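PDB 7C6O: cobalamin biosynthesis protein CobN from Mycobacterium tuberculosis, which is the large, catalytic subunit of cobaltochelatase, which probably inserts cobalt into the corrin ring during cobalamin biosynthesis at the expense of ATP hydrolysed by its partner subunits. Local coordinates for residues L45-T50 with W64-R69; V85-L90 with A110-G115; A618-Y623 with V1123-W1128; I697-H702 with M1129-R1134. All blocks are in the same frame, centred on the assembly; numbering follows the deposited sequence. Where two conformers were deposited one is given.

The four contacts form two pairs at opposite sides of the chain's centre. Interactions 1 and 2 lie about 10 Å apart, centre to centre, in the N-terminal four-stranded parallel sheet, ordered 62-65, 42-46, 84-89, 110-114; Leu45 N to Val86 O (2.7 Å) and Arg88 N to Leu45 O (2.8 Å) join their inner strands. Interactions 3 and 4, centres also about 10 Å apart, share helix 1126-1132 and each use one strand of the antiparallel pair 617-619/696-698. Interaction 1 closes before interaction 2 opens, whereas the segments of interactions 3 and 4 alternate. About 71 Å separates the centres of interactions 1 and 3: a local N-terminal sheet stands far from contacts that tie sequence-distant parts.

Interaction 1: residues L45-T50 with W64-R69; sequences LSTSDT and WANPSR
Asp49 OD1 is gripped by Asn66 ND2 (2.9 Å, 164° at the hydrogen) and by Arg69 NH2 (3.2 Å), which reach it from opposite faces of the carboxylate. Asp49 OD2 takes Arg69 NH1 at 3.0 Å on its syn lone pair, nearly straight and within the guanidinium plane. Arg69 thus makes an end-on salt bridge with two nitrogens, its chain bent at chi3 (-60°), while Asn66 CB lies against one guanidinium face near the rim. With CG anti to the backbone N (chi1 -168°), the Asn66 amide lies beside Thr47, to whose O its ND2 gives a second, weak bond. Asn66 OD1 accepts from Ser68 N, an Asx turn, and from Ser68 OG on the same face. The Asp49 bonds join the start of helix 49-58 to the loop after strand 62-65, within a beta-alpha-beta unit (42-46, 49-58, 62-65). Ser46 OG closes an ST turn with Ser48 N and also bonds Asp51. Further back, Leu45 pairs with Ala65 in a parallel bridge, CD2 to CB 3.9 Å, and Ser46 N bonds weakly to Ala65 O. Pro67 CD rests 3.3 Å from Ser46 O, its ring crossing the Thr47 side chain at about a right angle.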
loop_
_atom_site.group_PDB
_atom_site.type_symbol
_atom_site.label_atom_id
_atom_site.label_comp_id
_atom_site.label_asym_id
_atom_site.label_seq_id
_atom_site.Cartn_x
_atom_site.Cartn_y
_atom_site.Cartn_z
ATOM N N LEU A 45 19.671 -28.706 31.847
ATOM C CA LEU A 45 19.557 -29.083 30.438
ATOM C C LEU A 45 18.074 -29.064 30.084
ATOM O O LEU A 45 17.331 -29.973 30.458
ATOM C CB LEU A 45 20.166 -30.461 30.188
ATOM C CG LEU A 45 21.625 -30.652 30.601
ATOM C CD1 LEU A 45 22.004 -32.124 30.569
ATOM C CD2 LEU A 45 22.540 -29.836 29.695
ATOM N N SER A 46 17.642 -28.030 29.368
ATOM C CA SER A 46 16.239 -27.881 29.007
ATOM C C SER A 46 16.116 -27.498 27.542
ATOM O O SER A 46 16.877 -26.668 27.040
ATOM C CB SER A 46 15.542 -26.822 29.870
ATOM O OG SER A 46 14.171 -26.707 29.523
ATOM N N THR A 47 15.153 -28.107 26.858
ATOM C CA THR A 47 14.854 -27.716 25.490
ATOM C C THR A 47 14.058 -26.422 25.417
ATOM O O THR A 47 13.762 -25.956 24.312
ATOM C CB THR A 47 14.095 -28.834 24.778
ATOM O OG1 THR A 47 12.979 -29.238 25.578
ATOM C CG2 THR A 47 15.010 -30.027 24.547
ATOM N N SER A 48 13.703 -25.837 26.558
ATOM C CA SER A 48 13.052 -24.535 26.613
ATOM C C SER A 48 14.105 -23.494 26.962
ATOM O O SER A 48 14.609 -23.467 28.090
ATOM C CB SER A 48 11.921 -24.530 27.637
ATOM O OG SER A 48 11.482 -23.206 27.895
ATOM N N ASP A 49 14.442 -22.637 25.996
ATOM C CA ASP A 49 15.422 -21.591 26.264
ATOM C C ASP A 49 14.937 -20.609 27.321
ATOM O O ASP A 49 15.763 -19.959 27.967
ATOM C CB ASP A 49 15.776 -20.853 24.974
ATOM C CG ASP A 49 16.616 -21.697 24.032
ATOM O OD1 ASP A 49 17.374 -22.564 24.521
ATOM O OD2 ASP A 49 16.521 -21.493 22.804
ATOM N N THR A 50 13.619 -20.492 27.513
ATOM C CA THR A 50 13.103 -19.667 28.601
ATOM C C THR A 50 13.608 -20.166 29.951
ATOM O O THR A 50 13.980 -19.363 30.815
ATOM C CB THR A 50 11.575 -19.650 28.562
ATOM O OG1 THR A 50 11.139 -19.155 27.289
ATOM C CG2 THR A 50 11.017 -18.755 29.661
ATOM N N TRP A 64 24.048 -24.075 31.957
ATOM C CA TRP A 64 22.875 -24.343 31.137
ATOM C C TRP A 64 23.273 -24.712 29.718
ATOM O O TRP A 64 24.309 -24.278 29.206
ATOM C CB TRP A 64 21.927 -23.143 31.104
ATOM C CG TRP A 64 22.609 -21.861 30.775
ATOM C CD1 TRP A 64 22.944 -21.404 29.533
ATOM C CD2 TRP A 64 23.041 -20.860 31.703
ATOM N NE1 TRP A 64 23.559 -20.181 29.632
ATOM C CE2 TRP A 64 23.631 -19.824 30.953
ATOM C CE3 TRP A 64 22.985 -20.740 33.094
ATOM C CZ2 TRP A 64 24.164 -18.682 31.548
ATOM C CZ3 TRP A 64 23.514 -19.605 33.684
ATOM C CH2 TRP A 64 24.096 -18.591 32.911
ATOM N N ALA A 65 22.419 -25.515 29.088
ATOM C CA ALA A 65 22.569 -25.873 27.687
ATOM C C ALA A 65 21.248 -26.440 27.198
ATOM O O ALA A 65 20.485 -27.027 27.971
ATOM C CB ALA A 65 23.697 -26.888 27.474
ATOM N N ASN A 66 20.986 -26.250 25.907
ATOM C CA ASN A 66 19.806 -26.822 25.277
ATOM C C ASN A 66 20.172 -28.166 24.662
ATOM O O ASN A 66 21.052 -28.214 23.792
ATOM C CB ASN A 66 19.262 -25.886 24.213
ATOM C CG ASN A 66 17.881 -26.286 23.735
ATOM O OD1 ASN A 66 17.608 -27.463 23.501
ATOM N ND2 ASN A 66 16.997 -25.303 23.594
ATOM N N PRO A 67 19.539 -29.268 25.074
ATOM C CA PRO A 67 19.910 -30.583 24.524
ATOM C C PRO A 67 19.781 -30.684 23.014
ATOM O O PRO A 67 20.447 -31.535 22.411
ATOM C CB PRO A 67 18.942 -31.544 25.230
ATOM C CG PRO A 67 18.544 -30.836 26.477
ATOM C CD PRO A 67 18.521 -29.377 26.132
ATOM N N SER A 68 18.953 -29.854 22.379
ATOM C CA SER A 68 18.833 -29.892 20.928
ATOM C C SER A 68 20.001 -29.216 20.220
ATOM O O SER A 68 20.093 -29.305 18.991
ATOM C CB SER A 68 17.519 -29.245 20.485
ATOM O OG SER A 68 17.535 -27.845 20.702
ATOM N N ARG A 69 20.887 -28.547 20.957
ATOM C CA ARG A 69 22.072 -27.900 20.406
ATOM C C ARG A 69 23.318 -28.353 21.150
ATOM O O ARG A 69 24.202 -27.549 21.459
ATOM C CB ARG A 69 21.954 -26.378 20.471
ATOM C CG ARG A 69 20.655 -25.802 19.942
ATOM C CD ARG A 69 20.711 -24.280 19.939
ATOM N NE ARG A 69 20.913 -23.729 21.277
ATOM C CZ ARG A 69 19.965 -23.127 21.989
ATOM N NH1 ARG A 69 18.745 -22.992 21.488
ATOM N NH2 ARG A 69 20.237 -22.654 23.199
#

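Interaction 2: residues V85-L90 with A110-G115; sequences VVIRIL and AVLVSG
Backbone hydrogen bonds run the length of the contact between Val85-Leu90 and Ala110-Gly115. Val111 N to Val85 O (2.7 Å), Ile87 N to Val111 O (2.8 Å) and Val113 N to Ile87 O (2.9 Å) form the regular parallel ladder; Ile89 N to Val113 O is longer and weak. At the end of the ladder Gly115 N meets Ile89 O from above the carbonyl plane. The strands, 14° apart in direction, belong to the beta-alpha-beta unit of strand 84-89, helix 97-105 and strand 110-114, and the second is an outermost strand of the four-stranded sheet. Apolar pairs flank the ladder. On the face covered by helix 97-105, Ile87 and Leu112 lie side by side, CD1 to CD2 3.7 Å; on the other, facing helix 131-143, Val86 CG2 lies 4.0 Å from Val111 CB. Arg88 is next on this second face: its CB touches Val113 CG2 at 3.7 Å, and its extended chain, CG trans to N (chi1 -176°), carries the guanidinium over Gly115 CA, near the rim of one face. A water accepts from Arg88 NE and lies 3.0 Å from Ser114 O. The charge of Arg88 has its salt-bridge partner in Asp51, through NH1.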
loop_
_atom_site.group_PDB
_atom_site.type_symbol
_atom_site.label_atom_id
_atom_site.label_comp_id
_atom_site.label_asym_id
_atom_site.label_seq_id
_atom_site.Cartn_x
_atom_site.Cartn_y
_atom_site.Cartn_z
ATOM N N VAL A 85 22.312 -32.401 38.271
ATOM C CA VAL A 85 21.872 -32.184 36.900
ATOM C C VAL A 85 20.351 -32.225 36.863
ATOM O O VAL A 85 19.728 -33.080 37.503
ATOM C CB VAL A 85 22.464 -33.228 35.930
ATOM C CG1 VAL A 85 22.158 -32.838 34.486
ATOM C CG2 VAL A 85 23.958 -33.360 36.144
ATOM N N VAL A 86 19.760 -31.295 36.117
ATOM C CA VAL A 86 18.323 -31.248 35.879
ATOM C C VAL A 86 18.094 -31.277 34.378
ATOM O O VAL A 86 18.689 -30.481 33.643
ATOM C CB VAL A 86 17.681 -29.994 36.495
ATOM C CG1 VAL A 86 16.191 -29.955 36.187
ATOM C CG2 VAL A 86 17.920 -29.963 37.986
ATOM N N ILE A 87 17.233 -32.186 33.928
ATOM C CA ILE A 87 16.892 -32.331 32.518
ATOM C C ILE A 87 15.391 -32.117 32.365
ATOM O O ILE A 87 14.598 -32.765 33.057
ATOM C CB ILE A 87 17.303 -33.713 31.977
ATOM C CG1 ILE A 87 18.814 -33.921 32.124
ATOM C CG2 ILE A 87 16.872 -33.870 30.527
ATOM C CD1 ILE A 87 19.276 -35.311 31.737
ATOM N N ARG A 88 15.006 -31.210 31.466
ATOM C CA ARG A 88 13.599 -30.953 31.164
ATOM C C ARG A 88 13.401 -31.024 29.656
ATOM O O ARG A 88 13.952 -30.198 28.921
ATOM C CB ARG A 88 13.155 -29.583 31.698
ATOM C CG ARG A 88 11.666 -29.284 31.499
ATOM C CD ARG A 88 11.202 -28.132 32.393
ATOM N NE ARG A 88 9.761 -27.902 32.288
ATOM C CZ ARG A 88 9.210 -26.921 31.577
ATOM N NH1 ARG A 88 9.976 -26.068 30.909
ATOM N NH2 ARG A 88 7.892 -26.790 31.540
ATOM N N ILE A 89 12.622 -32.007 29.195
ATOM C CA ILE A 89 12.388 -32.207 27.768
ATOM C C ILE A 89 10.935 -32.597 27.520
ATOM O O ILE A 89 10.245 -33.123 28.396
ATOM C CB ILE A 89 13.313 -33.289 27.159
ATOM C CG1 ILE A 89 13.052 -34.644 27.818
ATOM C CG2 ILE A 89 14.783 -32.897 27.280
ATOM C CD1 ILE A 89 13.882 -35.769 27.242
ATOM N N LEU A 90 10.481 -32.344 26.296
ATOM C CA LEU A 90 9.229 -32.898 25.803
ATOM C C LEU A 90 9.470 -34.275 25.198
ATOM O O LEU A 90 10.552 -34.567 24.682
ATOM C CB LEU A 90 8.598 -31.985 24.751
ATOM C CG LEU A 90 8.056 -30.635 25.204
ATOM C CD1 LEU A 90 7.614 -29.828 23.995
ATOM C CD2 LEU A 90 6.900 -30.833 26.164
ATOM N N ALA A 110 20.660 -36.887 39.323
ATOM C CA ALA A 110 19.965 -36.419 38.133
ATOM C C ALA A 110 18.479 -36.254 38.422
ATOM O O ALA A 110 17.832 -37.178 38.928
ATOM C CB ALA A 110 20.172 -37.386 36.963
ATOM N N VAL A 111 17.950 -35.082 38.089
ATOM C CA VAL A 111 16.533 -34.767 38.230
ATOM C C VAL A 111 15.944 -34.690 36.828
ATOM O O VAL A 111 16.339 -33.829 36.031
ATOM C CB VAL A 111 16.323 -33.448 38.992
ATOM C CG1 VAL A 111 14.861 -33.273 39.372
ATOM C CG2 VAL A 111 17.219 -33.398 40.226
ATOM N N LEU A 112 15.007 -35.584 36.520
ATOM C CA LEU A 112 14.406 -35.674 35.193
ATOM C C LEU A 112 12.950 -35.243 35.276
ATOM O O LEU A 112 12.162 -35.852 36.006
ATOM C CB LEU A 112 14.500 -37.097 34.642
ATOM C CG LEU A 112 15.853 -37.803 34.725
ATOM C CD1 LEU A 112 15.723 -39.239 34.224
ATOM C CD2 LEU A 112 16.916 -37.052 33.944
ATOM N N VAL A 113 12.591 -34.199 34.526
ATOM C CA VAL A 113 11.226 -33.690 34.524
ATOM C C VAL A 113 10.773 -33.471 33.087
ATOM O O VAL A 113 11.577 -33.347 32.159
ATOM C CB VAL A 113 11.084 -32.386 35.341
ATOM C CG1 VAL A 113 11.511 -32.611 36.792
ATOM C CG2 VAL A 113 11.891 -31.272 34.703
ATOM N N SER A 114 9.458 -33.415 32.915
ATOM C CA SER A 114 8.840 -33.276 31.607
ATOM C C SER A 114 8.522 -31.815 31.312
ATOM O O SER A 114 8.257 -31.022 32.220
ATOM C CB SER A 114 7.561 -34.115 31.533
ATOM O OG SER A 114 6.865 -33.890 30.324
ATOM N N GLY A 115 8.556 -31.465 30.027
ATOM C CA GLY A 115 8.098 -30.158 29.600
ATOM C C GLY A 115 6.594 -30.045 29.488
ATOM O O GLY A 115 6.066 -28.934 29.382
HETATM O O HOH W 1 8.375 -29.155 34.509
HETATM O O HOH W 2 6.121 -28.598 32.965
HETATM O O HOH W 3 8.706 -35.409 28.689
#

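Interaction 3: residues A618-Y623 with V1123-W1128; sequences ARAETY and VVNPRW
Tyr623 is laid across the start of helix 1126-1132 and meets Pro1126, Asn1125 and Val1124 in turn. Its CB is 4.0 Å from Pro1126 CG. From there chi1 of 61°, which sets CG between the backbone N and the carbonyl carbon, brings one face of the ring against the proline, and Pro1126 CD sits over the ring centre, 3.5 Å from the centroid and 10° off the normal, a CH-pi contact. Farther out, CE1 comes 3.8 Å from Asn1125 CG, the ring and amide planes tilted against each other. At the tip, OH touches Val1124 CG2 and is bonded to Arg1120 O. The residues met here form a helix-helix junction: helix 1111-1123 ends, and Asn1125, the N-cap, opens the next helix with OD1 accepting from Arg1127 N. The same amide crosses to the other segment, ND2 donating to Ala620 O at 3.1 Å, almost straight (172°) and in the amide plane; ND2 also bonds to Ala1121 O in the preceding helix. Water reinforces the joint: one water donates to both Ala620 O and Asn1125 OD1, and another accepts from Arg1127 NE while donating to Arg619 O. Beyond it, Ala618 CB lies at the guanidinium edge, 3.6 Å from Arg1127 NH2.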
loop_
_atom_site.group_PDB
_atom_site.type_symbol
_atom_site.label_atom_id
_atom_site.label_comp_id
_atom_site.label_asym_id
_atom_site.label_seq_id
_atom_site.Cartn_x
_atom_site.Cartn_y
_atom_site.Cartn_z
ATOM N N ALA A 618 -20.988 6.638 -13.001
ATOM C CA ALA A 618 -22.151 6.482 -13.865
ATOM C C ALA A 618 -21.697 5.925 -15.205
ATOM O O ALA A 618 -20.516 5.990 -15.557
ATOM C CB ALA A 618 -22.895 7.809 -14.059
ATOM N N ARG A 619 -22.654 5.373 -15.950
ATOM C CA ARG A 619 -22.349 4.823 -17.265
ATOM C C ARG A 619 -21.904 5.934 -18.209
ATOM O O ARG A 619 -22.406 7.059 -18.149
ATOM C CB ARG A 619 -23.573 4.098 -17.828
ATOM C CG ARG A 619 -23.257 2.778 -18.509
ATOM C CD ARG A 619 -24.488 1.878 -18.568
ATOM N NE ARG A 619 -25.464 2.334 -19.550
ATOM C CZ ARG A 619 -25.713 1.716 -20.701
ATOM N NH1 ARG A 619 -25.060 0.605 -21.017
ATOM N NH2 ARG A 619 -26.620 2.205 -21.534
ATOM N N ALA A 620 -20.946 5.612 -19.085
ATOM C CA ALA A 620 -20.394 6.629 -19.977
ATOM C C ALA A 620 -21.434 7.118 -20.980
ATOM O O ALA A 620 -21.477 8.312 -21.301
ATOM C CB ALA A 620 -19.168 6.083 -20.706
ATOM N N GLU A 621 -22.269 6.207 -21.488
ATOM C CA GLU A 621 -23.298 6.496 -22.487
ATOM C C GLU A 621 -22.693 6.978 -23.803
ATOM O O GLU A 621 -21.466 7.034 -23.948
ATOM C CB GLU A 621 -24.305 7.522 -21.953
ATOM C CG GLU A 621 -25.153 7.020 -20.789
ATOM C CD GLU A 621 -25.959 5.774 -21.132
ATOM O OE1 GLU A 621 -26.165 4.933 -20.231
ATOM O OE2 GLU A 621 -26.385 5.631 -22.299
ATOM N N THR A 622 -23.539 7.315 -24.773
ATOM C CA THR A 622 -23.082 7.765 -26.079
ATOM C C THR A 622 -23.435 9.229 -26.301
ATOM O O THR A 622 -24.315 9.792 -25.644
ATOM C CB THR A 622 -23.686 6.919 -27.207
ATOM O OG1 THR A 622 -25.116 6.997 -27.152
ATOM C CG2 THR A 622 -23.255 5.473 -27.076
ATOM N N TYR A 623 -22.737 9.832 -27.259
ATOM C CA TYR A 623 -22.907 11.238 -27.591
ATOM C C TYR A 623 -22.365 11.458 -28.995
ATOM O O TYR A 623 -21.572 10.660 -29.499
ATOM C CB TYR A 623 -22.179 12.144 -26.592
ATOM C CG TYR A 623 -20.684 11.908 -26.568
ATOM C CD1 TYR A 623 -20.130 10.928 -25.754
ATOM C CD2 TYR A 623 -19.828 12.654 -27.373
ATOM C CE1 TYR A 623 -18.765 10.700 -25.735
ATOM C CE2 TYR A 623 -18.462 12.431 -27.363
ATOM C CZ TYR A 623 -17.937 11.453 -26.542
ATOM O OH TYR A 623 -16.578 11.232 -26.526
ATOM N N VAL A 1123 -12.351 11.300 -21.632
ATOM C CA VAL A 1123 -11.567 12.529 -21.768
ATOM C C VAL A 1123 -12.398 13.645 -22.396
ATOM O O VAL A 1123 -12.455 14.764 -21.873
ATOM C CB VAL A 1123 -10.283 12.263 -22.574
ATOM C CG1 VAL A 1123 -9.546 13.564 -22.846
ATOM C CG2 VAL A 1123 -9.380 11.288 -21.825
ATOM N N VAL A 1124 -13.048 13.364 -23.520
ATOM C CA VAL A 1124 -13.877 14.357 -24.196
ATOM C C VAL A 1124 -15.360 13.995 -24.120
ATOM O O VAL A 1124 -16.165 14.491 -24.910
ATOM C CB VAL A 1124 -13.429 14.573 -25.651
ATOM C CG1 VAL A 1124 -12.030 15.168 -25.690
ATOM C CG2 VAL A 1124 -13.483 13.271 -26.430
ATOM N N ASN A 1125 -15.729 13.134 -23.182
ATOM C CA ASN A 1125 -17.130 12.820 -22.944
ATOM C C ASN A 1125 -17.805 14.025 -22.303
ATOM O O ASN A 1125 -17.402 14.433 -21.205
ATOM C CB ASN A 1125 -17.241 11.590 -22.043
ATOM C CG ASN A 1125 -18.660 11.068 -21.929
ATOM O OD1 ASN A 1125 -19.626 11.824 -22.013
ATOM N ND2 ASN A 1125 -18.789 9.761 -21.730
ATOM N N PRO A 1126 -18.820 14.622 -22.934
ATOM C CA PRO A 1126 -19.442 15.818 -22.340
ATOM C C PRO A 1126 -20.004 15.581 -20.950
ATOM O O PRO A 1126 -20.066 16.525 -20.153
ATOM C CB PRO A 1126 -20.543 16.181 -23.349
ATOM C CG PRO A 1126 -20.783 14.931 -24.139
ATOM C CD PRO A 1126 -19.455 14.236 -24.204
ATOM N N ARG A 1127 -20.399 14.346 -20.626
ATOM C CA ARG A 1127 -20.895 14.061 -19.282
ATOM C C ARG A 1127 -19.787 14.199 -18.244
ATOM O O ARG A 1127 -20.019 14.724 -17.149
ATOM C CB ARG A 1127 -21.507 12.660 -19.229
ATOM C CG ARG A 1127 -22.840 12.529 -19.951
ATOM C CD ARG A 1127 -23.391 11.114 -19.838
ATOM N NE ARG A 1127 -23.330 10.618 -18.465
ATOM C CZ ARG A 1127 -24.219 10.911 -17.521
ATOM N NH1 ARG A 1127 -25.246 11.705 -17.796
ATOM N NH2 ARG A 1127 -24.082 10.414 -16.300
ATOM N N TRP A 1128 -18.578 13.736 -18.571
ATOM C CA TRP A 1128 -17.468 13.863 -17.632
ATOM C C TRP A 1128 -16.987 15.304 -17.532
ATOM O O TRP A 1128 -16.683 15.787 -16.435
ATOM C CB TRP A 1128 -16.311 12.952 -18.039
ATOM C CG TRP A 1128 -15.148 13.067 -17.102
ATOM C CD1 TRP A 1128 -15.004 12.447 -15.895
ATOM C CD2 TRP A 1128 -13.981 13.877 -17.279
ATOM N NE1 TRP A 1128 -13.815 12.812 -15.312
ATOM C CE2 TRP A 1128 -13.166 13.689 -16.143
ATOM C CE3 TRP A 1128 -13.544 14.741 -18.287
ATOM C CZ2 TRP A 1128 -11.939 14.330 -15.990
ATOM C CZ3 TRP A 1128 -12.322 15.373 -18.136
ATOM C CH2 TRP A 1128 -11.535 15.167 -16.995
HETATM O O HOH W 4 -21.420 9.307 -16.946
HETATM O O HOH W 5 -22.129 10.621 -22.937
#

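Interaction 4: residues I697-H702 with M1129-R1134; sequences IRDGLH and MAAMRR
Apolar contact between Ile697-His702 and Met1129-Arg1134 rests on Ala1131 and Met1132. Ala1131 points toward the loop, its CB 3.5 Å from Asp699 C and 3.6 Å from Gly700 N, and the backbones come close here, with the CA atoms of Gly700 and Ala1131 4.8 Å apart. Gly700 N is buried by this approach and has no partner in the model. Met1132 folds back at chi2 and chi3 (99°), bringing its CE methyl to Gly700 O at 3.8 Å and Leu701 CD2 at 4.1 Å; Leu701 crosses it at about a right angle. The same methyl lies 4.2 Å from Arg698 NE, while the far end of that arginine makes a salt bridge with Asp1070.

The polar contacts gather at Arg1134. Its chain, bent at chi3, folds the guanidinium back over Ala1131 CA, which lies against one face near the rim. Asp699 O is at the edge of the group and in its plane, 2.7 Å from NH2. The Asp699 carboxylate is turned 73° from the guanidinium plane, and its OD1 forms a long salt bridge with NH2, at 4.0 Å. A water accepts from Arg1134 NH1 and donates to Asp699 OD1, linking the two groups.

Gly700 has a phi/psi combination open mainly to glycine. The arrangement is a loop leaving an antiparallel strand pair, 617-619 with 696-698, and packing against the C-terminal part of helix 1126-1132, within the CobN/magnesium chelatase family region.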
loop_
_atom_site.group_PDB
_atom_site.type_symbol
_atom_site.label_atom_id
_atom_site.label_comp_id
_atom_site.label_asym_id
_atom_site.label_seq_id
_atom_site.Cartn_x
_atom_site.Cartn_y
_atom_site.Cartn_z
ATOM N N ILE A 697 -17.628 5.440 -15.607
ATOM C CA ILE A 697 -16.679 6.536 -15.471
ATOM C C ILE A 697 -17.128 7.400 -14.303
ATOM O O ILE A 697 -18.272 7.326 -13.849
ATOM C CB ILE A 697 -16.562 7.395 -16.749
ATOM C CG1 ILE A 697 -17.902 8.064 -17.058
ATOM C CG2 ILE A 697 -16.092 6.552 -17.927
ATOM C CD1 ILE A 697 -17.843 9.050 -18.208
ATOM N N ARG A 698 -16.214 8.222 -13.801
ATOM C CA ARG A 698 -16.588 9.090 -12.696
ATOM C C ARG A 698 -17.510 10.199 -13.186
ATOM O O ARG A 698 -17.361 10.715 -14.297
ATOM C CB ARG A 698 -15.355 9.666 -12.004
ATOM C CG ARG A 698 -14.498 10.601 -12.827
ATOM C CD ARG A 698 -13.305 11.022 -11.981
ATOM N NE ARG A 698 -12.324 11.835 -12.693
ATOM C CZ ARG A 698 -11.422 11.342 -13.536
ATOM N NH1 ARG A 698 -11.398 10.041 -13.792
ATOM N NH2 ARG A 698 -10.552 12.150 -14.130
ATOM N N ASP A 699 -18.486 10.539 -12.350
ATOM C CA ASP A 699 -19.550 11.489 -12.649
ATOM C C ASP A 699 -19.524 12.633 -11.645
ATOM O O ASP A 699 -20.560 13.177 -11.252
ATOM C CB ASP A 699 -20.905 10.788 -12.663
ATOM C CG ASP A 699 -21.988 11.629 -13.301
ATOM O OD1 ASP A 699 -21.708 12.266 -14.338
ATOM O OD2 ASP A 699 -23.115 11.650 -12.766
ATOM N N GLY A 700 -18.325 13.008 -11.228
ATOM C CA GLY A 700 -18.087 14.004 -10.211
ATOM C C GLY A 700 -16.884 13.607 -9.386
ATOM O O GLY A 700 -16.144 12.687 -9.731
ATOM N N LEU A 701 -16.682 14.322 -8.283
ATOM C CA LEU A 701 -15.615 14.019 -7.344
ATOM C C LEU A 701 -16.217 13.852 -5.960
ATOM O O LEU A 701 -17.250 14.446 -5.642
ATOM C CB LEU A 701 -14.546 15.118 -7.323
ATOM C CG LEU A 701 -13.832 15.390 -8.648
ATOM C CD1 LEU A 701 -12.906 16.587 -8.523
ATOM C CD2 LEU A 701 -13.062 14.159 -9.088
ATOM N N HIS A 702 -15.570 13.039 -5.133
ATOM C CA HIS A 702 -16.064 12.834 -3.782
ATOM C C HIS A 702 -15.749 14.045 -2.917
ATOM O O HIS A 702 -14.682 14.654 -3.037
ATOM C CB HIS A 702 -15.459 11.579 -3.153
ATOM C CG HIS A 702 -15.971 11.301 -1.774
ATOM N ND1 HIS A 702 -17.302 11.047 -1.514
ATOM C CD2 HIS A 702 -15.340 11.261 -0.576
ATOM C CE1 HIS A 702 -17.467 10.852 -0.217
ATOM N NE2 HIS A 702 -16.292 10.978 0.375
ATOM N N MET A 1129 -16.898 16.006 -18.665
ATOM C CA MET A 1129 -16.468 17.401 -18.621
ATOM C C MET A 1129 -17.448 18.249 -17.820
ATOM O O MET A 1129 -17.034 19.103 -17.027
ATOM C CB MET A 1129 -16.300 17.952 -20.037
ATOM C CG MET A 1129 -15.182 17.285 -20.821
ATOM S SD MET A 1129 -14.776 18.130 -22.363
ATOM C CE MET A 1129 -14.167 19.695 -21.731
ATOM N N ALA A 1130 -18.751 18.019 -18.000
ATOM C CA ALA A 1130 -19.742 18.763 -17.229
ATOM C C ALA A 1130 -19.651 18.421 -15.747
ATOM O O ALA A 1130 -19.839 19.295 -14.890
ATOM C CB ALA A 1130 -21.145 18.482 -17.768
ATOM N N ALA A 1131 -19.351 17.159 -15.427
ATOM C CA ALA A 1131 -19.190 16.760 -14.032
ATOM C C ALA A 1131 -18.017 17.479 -13.378
ATOM O O ALA A 1131 -18.111 17.915 -12.224
ATOM C CB ALA A 1131 -19.008 15.244 -13.935
ATOM N N MET A 1132 -16.895 17.606 -14.091
ATOM C CA MET A 1132 -15.760 18.324 -13.520
ATOM C C MET A 1132 -16.059 19.810 -13.364
ATOM O O MET A 1132 -15.565 20.443 -12.423
ATOM C CB MET A 1132 -14.512 18.114 -14.378
ATOM C CG MET A 1132 -14.070 16.660 -14.504
ATOM S SD MET A 1132 -13.623 15.888 -12.928
ATOM C CE MET A 1132 -15.114 14.970 -12.534
ATOM N N ARG A 1133 -16.871 20.380 -14.256
ATOM C CA ARG A 1133 -17.245 21.781 -14.118
ATOM C C ARG A 1133 -18.178 22.024 -12.941
ATOM O O ARG A 1133 -18.467 23.186 -12.633
ATOM C CB ARG A 1133 -17.886 22.292 -15.411
ATOM C CG ARG A 1133 -16.889 22.489 -16.540
ATOM C CD ARG A 1133 -17.465 23.350 -17.648
ATOM N NE ARG A 1133 -18.594 22.705 -18.308
ATOM C CZ ARG A 1133 -18.486 21.919 -19.373
ATOM N NH1 ARG A 1133 -17.295 21.678 -19.905
ATOM N NH2 ARG A 1133 -19.569 21.376 -19.909
ATOM N N ARG A 1134 -18.654 20.973 -12.281
ATOM C CA ARG A 1134 -19.369 21.113 -11.022
ATOM C C ARG A 1134 -18.438 21.138 -9.819
ATOM O O ARG A 1134 -18.915 21.267 -8.688
ATOM C CB ARG A 1134 -20.383 19.977 -10.847
ATOM C CG ARG A 1134 -21.471 19.937 -11.903
ATOM C CD ARG A 1134 -22.602 19.019 -11.484
ATOM N NE ARG A 1134 -22.161 17.638 -11.320
ATOM C CZ ARG A 1134 -22.207 16.723 -12.282
ATOM N NH1 ARG A 1134 -22.673 17.044 -13.483
ATOM N NH2 ARG A 1134 -21.787 15.488 -12.044
HETATM O O HOH W 6 -22.432 15.017 -15.763
#